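Local coordinates for protein coenzyme A transferase (Yersinia pestis, PDB 3QLI) that probably transfers coenzyme A from an acyl-CoA to a carboxylate such as acetate, and binds coenzyme A, to which it can become covalently linked, at residues Asn257-His262 and Arg276-Asn281; Asp234-Gln239 and Asn331-Asn336; Phe176-Asn181 and Asp200-Asn205. All blocks are in the same frame, centred on the assembly; numbering follows the deposited sequence.

From the N terminus, the first loop to close is contact 3, where strand 201-204 returns alongside strand 175-180 at the edge of the parallel sheet of the N-terminal domain. The chain then enters the second sheet. Contact 2 opens at Asp-234 and closes only when 331-336 pairs with 234-239, some 90 residues later; contact 1, which joins 257-262 to the turn after helix 268-276, is nested inside that loop. These two touch directly, Gly-260 N and O lying 2.8 Å from Ala-236 O and Leu-238 N, since strands 260-261 and 237-240 are neighbours. Contact 3 stands apart, its centre about 37 Å from that of contact 2.

Contact 1. Residues Asn257-His262 and Arg276-Asn281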
# COMPACT_ATOMS: atom_id res chain seq x y z
N ASN A 257 11.47 -20.03 -21.96
CA ASN A 257 12.18 -19.15 -22.87
C ASN A 257 11.68 -17.70 -22.78
O ASN A 257 10.54 -17.44 -22.40
CB ASN A 257 12.09 -19.65 -24.30
CG ASN A 257 10.68 -19.60 -24.84
OD1 ASN A 257 10.12 -18.52 -25.07
ND2 ASN A 257 10.09 -20.78 -25.06
N ASP A 258 12.57 -16.78 -23.14
CA ASP A 258 12.26 -15.36 -23.19
C ASP A 258 11.72 -14.78 -21.88
O ASP A 258 10.92 -13.85 -21.89
CB ASP A 258 11.32 -15.05 -24.35
CG ASP A 258 12.05 -15.04 -25.69
OD1 ASP A 258 13.13 -14.40 -25.79
OD2 ASP A 258 11.54 -15.67 -26.64
N LEU A 259 12.16 -15.32 -20.76
CA LEU A 259 11.82 -14.70 -19.48
C LEU A 259 12.53 -13.35 -19.34
O LEU A 259 13.56 -13.09 -19.99
CB LEU A 259 12.20 -15.60 -18.31
CG LEU A 259 11.51 -16.97 -18.29
CD1 LEU A 259 11.85 -17.74 -17.01
CD2 LEU A 259 10.01 -16.80 -18.42
N GLY A 260 11.97 -12.49 -18.49
CA GLY A 260 12.61 -11.23 -18.16
C GLY A 260 12.86 -11.17 -16.66
O GLY A 260 12.31 -11.98 -15.90
N ILE A 261 13.67 -10.21 -16.24
CA ILE A 261 13.92 -9.99 -14.82
C ILE A 261 13.72 -8.53 -14.46
O ILE A 261 14.29 -7.64 -15.09
CB ILE A 261 15.36 -10.40 -14.41
CG1 ILE A 261 15.53 -11.92 -14.46
CG2 ILE A 261 15.70 -9.87 -13.00
CD1 ILE A 261 16.97 -12.37 -14.22
N HIS A 262 12.87 -8.28 -13.46
CA HIS A 262 12.77 -6.98 -12.81
C HIS A 262 12.48 -7.29 -11.35
O HIS A 262 11.33 -7.53 -10.95
CB HIS A 262 11.64 -6.14 -13.42
CG HIS A 262 11.47 -4.80 -12.76
ND1 HIS A 262 11.82 -3.61 -13.38
CD2 HIS A 262 11.00 -4.46 -11.54
CE1 HIS A 262 11.55 -2.60 -12.57
NE2 HIS A 262 11.04 -3.09 -11.45
N ARG A 276 21.94 -19.42 -18.46
CA ARG A 276 21.39 -20.45 -19.33
C ARG A 276 20.75 -19.93 -20.61
O ARG A 276 20.42 -20.71 -21.49
CB ARG A 276 20.37 -21.31 -18.58
CG ARG A 276 20.96 -22.19 -17.51
CD ARG A 276 19.87 -22.91 -16.73
NE ARG A 276 20.45 -23.83 -15.75
CZ ARG A 276 20.72 -25.11 -16.00
NH1 ARG A 276 20.44 -25.62 -17.19
NH2 ARG A 276 21.26 -25.87 -15.06
N GLY A 277 20.55 -18.61 -20.71
CA GLY A 277 19.88 -18.03 -21.87
C GLY A 277 18.36 -18.08 -21.77
O GLY A 277 17.65 -17.75 -22.72
N VAL A 278 17.88 -18.51 -20.61
CA VAL A 278 16.45 -18.57 -20.33
C VAL A 278 15.86 -17.17 -20.22
O VAL A 278 14.78 -16.88 -20.74
CB VAL A 278 16.19 -19.32 -19.00
CG1 VAL A 278 14.72 -19.17 -18.56
CG2 VAL A 278 16.58 -20.80 -19.14
N VAL A 279 16.58 -16.30 -19.51
CA VAL A 279 16.18 -14.91 -19.37
C VAL A 279 16.77 -14.13 -20.55
O VAL A 279 17.99 -14.08 -20.71
CB VAL A 279 16.71 -14.32 -18.04
CG1 VAL A 279 16.67 -12.77 -18.05
CG2 VAL A 279 15.94 -14.88 -16.86
N THR A 280 15.90 -13.54 -21.36
CA THR A 280 16.35 -12.72 -22.48
C THR A 280 15.88 -11.26 -22.35
O THR A 280 16.44 -10.37 -22.99
CB THR A 280 15.83 -13.24 -23.82
OG1 THR A 280 14.43 -12.99 -23.89
CG2 THR A 280 16.07 -14.74 -23.94
N ASN A 281 14.84 -11.04 -21.56
CA ASN A 281 14.28 -9.69 -21.37
C ASN A 281 13.70 -9.06 -22.64
O ASN A 281 13.43 -7.85 -22.67
CB ASN A 281 15.33 -8.76 -20.76
CG ASN A 281 15.65 -9.12 -19.32
OD1 ASN A 281 14.82 -8.95 -18.43
ND2 ASN A 281 16.86 -9.61 -19.09
O HOH W 1 15.12 -18.05 -23.84
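A buried contact between Leu-259 and the turn at Val-278 to Asn-281 ties the edge strand 260-261 of the second sheet to the exit of helix 268-276. The backbones meet in a single bridge, Leu-259 with Val-279. Leu-259 N donates to Val-278 O, while Leu-259 O takes two hydrogen bonds, from Thr-280 N (2.7 Å) in the carbonyl plane and from Asn-281 N (2.9 Å), which is tilted from that plane but almost straight at its hydrogen (173°). The Asn-281 side chain carries the pairing one step further: its carbonyl oxygen OD1 accepts from Ile-261 N at 2.8 Å, standing in for a main-chain acceptor, and its ND2 is held by Ser-291. At the other end Thr-280 OG1 donates to the anti lone pair of Asp-258 OD1 (2.7 Å). The hydroxyl sits between the backbone N and the carbonyl carbon of its own residue (chi1 72°), and it also bonds to Gln-282 N. A water bridges Asp-258 N and Gly-277 O. In the apolar part, Leu-259 CD1 lies beside Val-278 CG1 at 3.6 Å, the two side chains pointing the same way. Ile-261 instead crosses Val-279 at about a right angle, Ile-261 CD1 3.8 Å from Val-279 CG2, and both side chains also pack on Ile-274 of the helix. Gly-277, with positive phi, ends that helix in a Schellman motif, and the chain then returns to the edge strand. The side chain of Ile-261 lies about 9 Å from that of Glu-264, seen covalently bound to coenzyme A in a structure of this protein.

Contact 2. Residues Asp234-Gln239 and Asn331-Asn336; sequences DGACLQ and NVVSIN
The side-chain amide of Gln-239 meets that of Asn-336 through an N-H of NE2: Asn-336 OD1 lies in the Gln-239 amide plane and accepts from NE2 at 3.0 Å in a nearly straight bond (176°), with the two amide planes 40° apart. At the carbonyl end of the same amide, Ser-334 OG donates to Gln-239 OE1 at 2.6 Å, close to the line of the C=O bond. These side chains stand toward the C-terminal ends of a parallel strand pair, 237-239 and 332-336, in the mixed, largely parallel sheet of the C-terminal half, consistent with its Rossmann-like family. Main-chain bonds alternate along the pair, from Cys-237 N to Asn-331 O through to Ile-335 N to Gln-239 O. On the face bearing Cys-237, Val-332, Gln-239 and Ser-334, Phe-366 of helix 363-372 packs on the last two. Leu-238 and Val-333 occupy the other face, where Leu-238 also meets helix 268-276. Gln-239 leaves the strand with CG anti to the backbone N (chi1 171°), then bends at chi2, bringing its amide across to Ser-334 and Asn-336. This amide lies close to Glu-264, seen covalently bound to one coenzyme A, and Asn-336 adjoins Gln-363, which contacts a second; neither ligand is in this chain. At the start of the pair, one water donates to Gly-235 O and accepts from Asn-331 ND2, both at 2.7 Å.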
# COMPACT_ATOMS: atom_id res chain seq x y z
N ASP A 234 5.76 -18.66 -20.30
CA ASP A 234 6.87 -18.12 -21.09
C ASP A 234 6.68 -16.59 -21.16
O ASP A 234 5.55 -16.09 -21.15
CB ASP A 234 6.93 -18.71 -22.51
CG ASP A 234 7.49 -20.15 -22.55
OD1 ASP A 234 8.38 -20.51 -21.75
OD2 ASP A 234 7.02 -20.91 -23.42
N GLY A 235 7.78 -15.85 -21.22
CA GLY A 235 7.70 -14.41 -21.34
C GLY A 235 7.43 -13.73 -20.00
O GLY A 235 7.35 -12.51 -19.95
N ALA A 236 7.30 -14.51 -18.93
CA ALA A 236 7.11 -13.93 -17.59
C ALA A 236 8.26 -13.01 -17.19
O ALA A 236 9.41 -13.24 -17.54
CB ALA A 236 6.94 -15.04 -16.55
N CYS A 237 7.94 -11.95 -16.46
CA CYS A 237 8.95 -11.02 -15.99
C CYS A 237 9.08 -11.20 -14.47
O CYS A 237 8.20 -10.79 -13.71
CB CYS A 237 8.54 -9.59 -16.33
SG CYS A 237 9.77 -8.34 -15.92
N LEU A 238 10.19 -11.80 -14.04
CA LEU A 238 10.33 -12.33 -12.69
C LEU A 238 10.85 -11.35 -11.65
O LEU A 238 11.78 -10.57 -11.91
CB LEU A 238 11.29 -13.51 -12.72
CG LEU A 238 10.95 -14.70 -13.61
CD1 LEU A 238 12.09 -15.71 -13.54
CD2 LEU A 238 9.64 -15.32 -13.15
N GLN A 239 10.25 -11.41 -10.47
CA GLN A 239 10.90 -10.91 -9.24
C GLN A 239 10.90 -12.07 -8.25
O GLN A 239 9.90 -12.77 -8.13
CB GLN A 239 10.15 -9.73 -8.64
CG GLN A 239 10.67 -9.34 -7.24
CD GLN A 239 9.85 -9.96 -6.12
OE1 GLN A 239 8.67 -10.28 -6.31
NE2 GLN A 239 10.47 -10.13 -4.95
N ASN A 331 2.94 -9.66 -17.76
CA ASN A 331 3.20 -11.00 -17.26
C ASN A 331 4.23 -11.02 -16.14
O ASN A 331 5.02 -11.95 -16.03
CB ASN A 331 3.65 -11.93 -18.41
CG ASN A 331 2.59 -12.04 -19.51
OD1 ASN A 331 1.44 -12.39 -19.25
ND2 ASN A 331 2.99 -11.74 -20.73
N VAL A 332 4.21 -9.99 -15.30
CA VAL A 332 5.04 -10.02 -14.11
C VAL A 332 4.65 -11.21 -13.25
O VAL A 332 3.46 -11.51 -13.07
CB VAL A 332 4.88 -8.72 -13.28
CG1 VAL A 332 5.58 -8.86 -11.92
CG2 VAL A 332 5.43 -7.53 -14.06
N VAL A 333 5.65 -11.93 -12.75
CA VAL A 333 5.39 -12.91 -11.71
C VAL A 333 6.28 -12.56 -10.52
O VAL A 333 7.50 -12.58 -10.64
CB VAL A 333 5.66 -14.35 -12.14
CG1 VAL A 333 5.41 -15.29 -10.97
CG2 VAL A 333 4.76 -14.72 -13.34
N SER A 334 5.64 -12.21 -9.41
CA SER A 334 6.32 -11.91 -8.16
C SER A 334 6.23 -13.12 -7.25
O SER A 334 5.14 -13.60 -6.96
CB SER A 334 5.66 -10.71 -7.47
OG SER A 334 6.08 -10.64 -6.11
N ILE A 335 7.38 -13.62 -6.81
CA ILE A 335 7.42 -14.78 -5.93
C ILE A 335 8.10 -14.41 -4.62
O ILE A 335 9.31 -14.18 -4.58
CB ILE A 335 8.17 -15.95 -6.60
CG1 ILE A 335 7.48 -16.35 -7.90
CG2 ILE A 335 8.29 -17.14 -5.63
CD1 ILE A 335 8.38 -17.08 -8.90
N ASN A 336 7.30 -14.32 -3.57
CA ASN A 336 7.78 -13.95 -2.24
C ASN A 336 7.44 -15.03 -1.23
O ASN A 336 6.49 -15.78 -1.42
CB ASN A 336 7.14 -12.64 -1.80
CG ASN A 336 7.68 -11.46 -2.56
OD1 ASN A 336 8.89 -11.25 -2.61
ND2 ASN A 336 6.79 -10.68 -3.17
O HOH W 2 5.52 -11.12 -21.42

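Contact 3. Residues Phe176-Asn181 and Asp200-Asn205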
# COMPACT_ATOMS: atom_id res chain seq x y z
N PHE A 176 31.17 11.52 1.12
CA PHE A 176 31.07 10.16 0.60
C PHE A 176 32.45 9.51 0.66
O PHE A 176 33.41 10.01 0.06
CB PHE A 176 30.56 10.20 -0.84
CG PHE A 176 30.43 8.84 -1.49
CD1 PHE A 176 30.00 7.74 -0.77
CD2 PHE A 176 30.73 8.69 -2.84
CE1 PHE A 176 29.85 6.50 -1.38
CE2 PHE A 176 30.60 7.44 -3.45
CZ PHE A 176 30.15 6.35 -2.72
N ILE A 177 32.55 8.42 1.42
CA ILE A 177 33.82 7.72 1.62
C ILE A 177 33.72 6.34 1.01
O ILE A 177 32.80 5.58 1.35
CB ILE A 177 34.11 7.54 3.13
CG1 ILE A 177 33.98 8.87 3.86
CG2 ILE A 177 35.49 6.89 3.34
CD1 ILE A 177 34.20 8.76 5.37
N VAL A 178 34.64 5.99 0.11
CA VAL A 178 34.56 4.67 -0.53
C VAL A 178 35.66 3.72 -0.05
O VAL A 178 36.76 4.14 0.32
CB VAL A 178 34.62 4.76 -2.06
CG1 VAL A 178 33.54 5.70 -2.58
CG2 VAL A 178 35.99 5.20 -2.52
N GLU A 179 35.33 2.44 -0.07
CA GLU A 179 36.30 1.39 0.19
C GLU A 179 36.42 0.57 -1.09
O GLU A 179 35.52 -0.19 -1.46
CB GLU A 179 35.82 0.52 1.35
CG GLU A 179 36.72 -0.67 1.67
CD GLU A 179 36.50 -1.18 3.09
OE1 GLU A 179 36.17 -0.35 3.97
OE2 GLU A 179 36.66 -2.40 3.33
N VAL A 180 37.54 0.76 -1.78
CA VAL A 180 37.83 0.08 -3.03
C VAL A 180 38.15 -1.39 -2.74
O VAL A 180 38.92 -1.71 -1.83
CB VAL A 180 39.02 0.75 -3.76
CG1 VAL A 180 39.58 -0.16 -4.88
CG2 VAL A 180 38.61 2.12 -4.30
N ASN A 181 37.53 -2.28 -3.51
CA ASN A 181 37.71 -3.71 -3.32
C ASN A 181 37.67 -4.38 -4.68
O ASN A 181 36.65 -4.33 -5.35
CB ASN A 181 36.60 -4.25 -2.42
CG ASN A 181 36.76 -5.72 -2.11
OD1 ASN A 181 37.66 -6.38 -2.61
ND2 ASN A 181 35.89 -6.24 -1.25
N ASP A 200 34.91 11.82 -1.51
CA ASP A 200 35.66 12.68 -0.61
C ASP A 200 36.91 12.02 -0.08
O ASP A 200 37.92 12.68 0.18
CB ASP A 200 34.78 13.18 0.53
CG ASP A 200 33.70 14.12 0.04
OD1 ASP A 200 34.02 15.30 -0.23
OD2 ASP A 200 32.55 13.67 -0.08
N ALA A 201 36.86 10.70 0.07
CA ALA A 201 38.02 9.96 0.56
C ALA A 201 37.95 8.51 0.13
O ALA A 201 36.85 7.97 -0.07
CB ALA A 201 38.13 10.07 2.08
N ILE A 202 39.12 7.90 -0.00
CA ILE A 202 39.25 6.54 -0.51
C ILE A 202 40.14 5.69 0.39
O ILE A 202 41.23 6.13 0.79
CB ILE A 202 39.91 6.56 -1.90
CG1 ILE A 202 39.12 7.46 -2.85
CG2 ILE A 202 40.08 5.12 -2.44
CD1 ILE A 202 39.93 7.91 -4.08
N VAL A 203 39.69 4.48 0.71
CA VAL A 203 40.58 3.48 1.29
C VAL A 203 40.51 2.25 0.41
O VAL A 203 39.59 2.12 -0.40
CB VAL A 203 40.21 3.11 2.75
CG1 VAL A 203 40.17 4.37 3.62
CG2 VAL A 203 38.86 2.37 2.81
N GLU A 204 41.48 1.35 0.55
CA GLU A 204 41.55 0.13 -0.26
C GLU A 204 41.61 -1.08 0.65
O GLU A 204 42.43 -1.13 1.58
CB GLU A 204 42.78 0.14 -1.18
CG GLU A 204 42.76 1.26 -2.22
CD GLU A 204 44.10 1.46 -2.93
OE1 GLU A 204 45.16 1.15 -2.36
OE2 GLU A 204 44.09 1.97 -4.08
N ASN A 205 40.75 -2.05 0.38
CA ASN A 205 40.68 -3.27 1.17
C ASN A 205 40.13 -4.39 0.31
O ASN A 205 38.91 -4.51 0.13
CB ASN A 205 39.78 -3.09 2.40
CG ASN A 205 39.85 -4.28 3.34
OD1 ASN A 205 40.93 -4.77 3.66
ND2 ASN A 205 38.69 -4.77 3.78
O HOH W 3 36.53 -4.20 1.29
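Asp-200 starts the pairing with two bonds to Phe-176, its N donating to Phe-176 O and its OD2 accepting from Phe-176 N at 2.8 Å on the anti side; OD1 salt-bridges Arg-175. Strands 176-180 and 201-204 run parallel at the edge of the parallel sheet of the N-terminal domain, consistent with its Rossmann-like family. Ala-201 O accepts from Val-178 N, and Ala-201 CB lies near Ile-177 CG2. On the opposite face Ile-202 packs against two valines of strand 176-180: Ile-202 CG1 is 3.9 Å from Val-178 CG2, and Ile-202 CG2 is 3.8 Å from Val-180 CG2, with Tyr-22 packed on Ile-202 and Val-180. Val-203 N and O continue the pairing, to Val-178 O and Val-180 N, and Val-203 CG2 rests 3.8 Å from Glu-179 CB. Glu-204 lays CG beside Val-180 and bonds through OE2 to Tyr-22. Asn-205 N donates straight to Val-180 O (179°). Its side chain runs alongside Glu-179, whose carboxylate is anchored by Ala-53 N and Leu-54 N of helix 52-63. Asn-205 ND2 donates to Glu-179 OE2 at 3.2 Å, on the anti side and well out of the carboxylate plane, and a water donates to both Glu-179 OE2 and Asn-205 O.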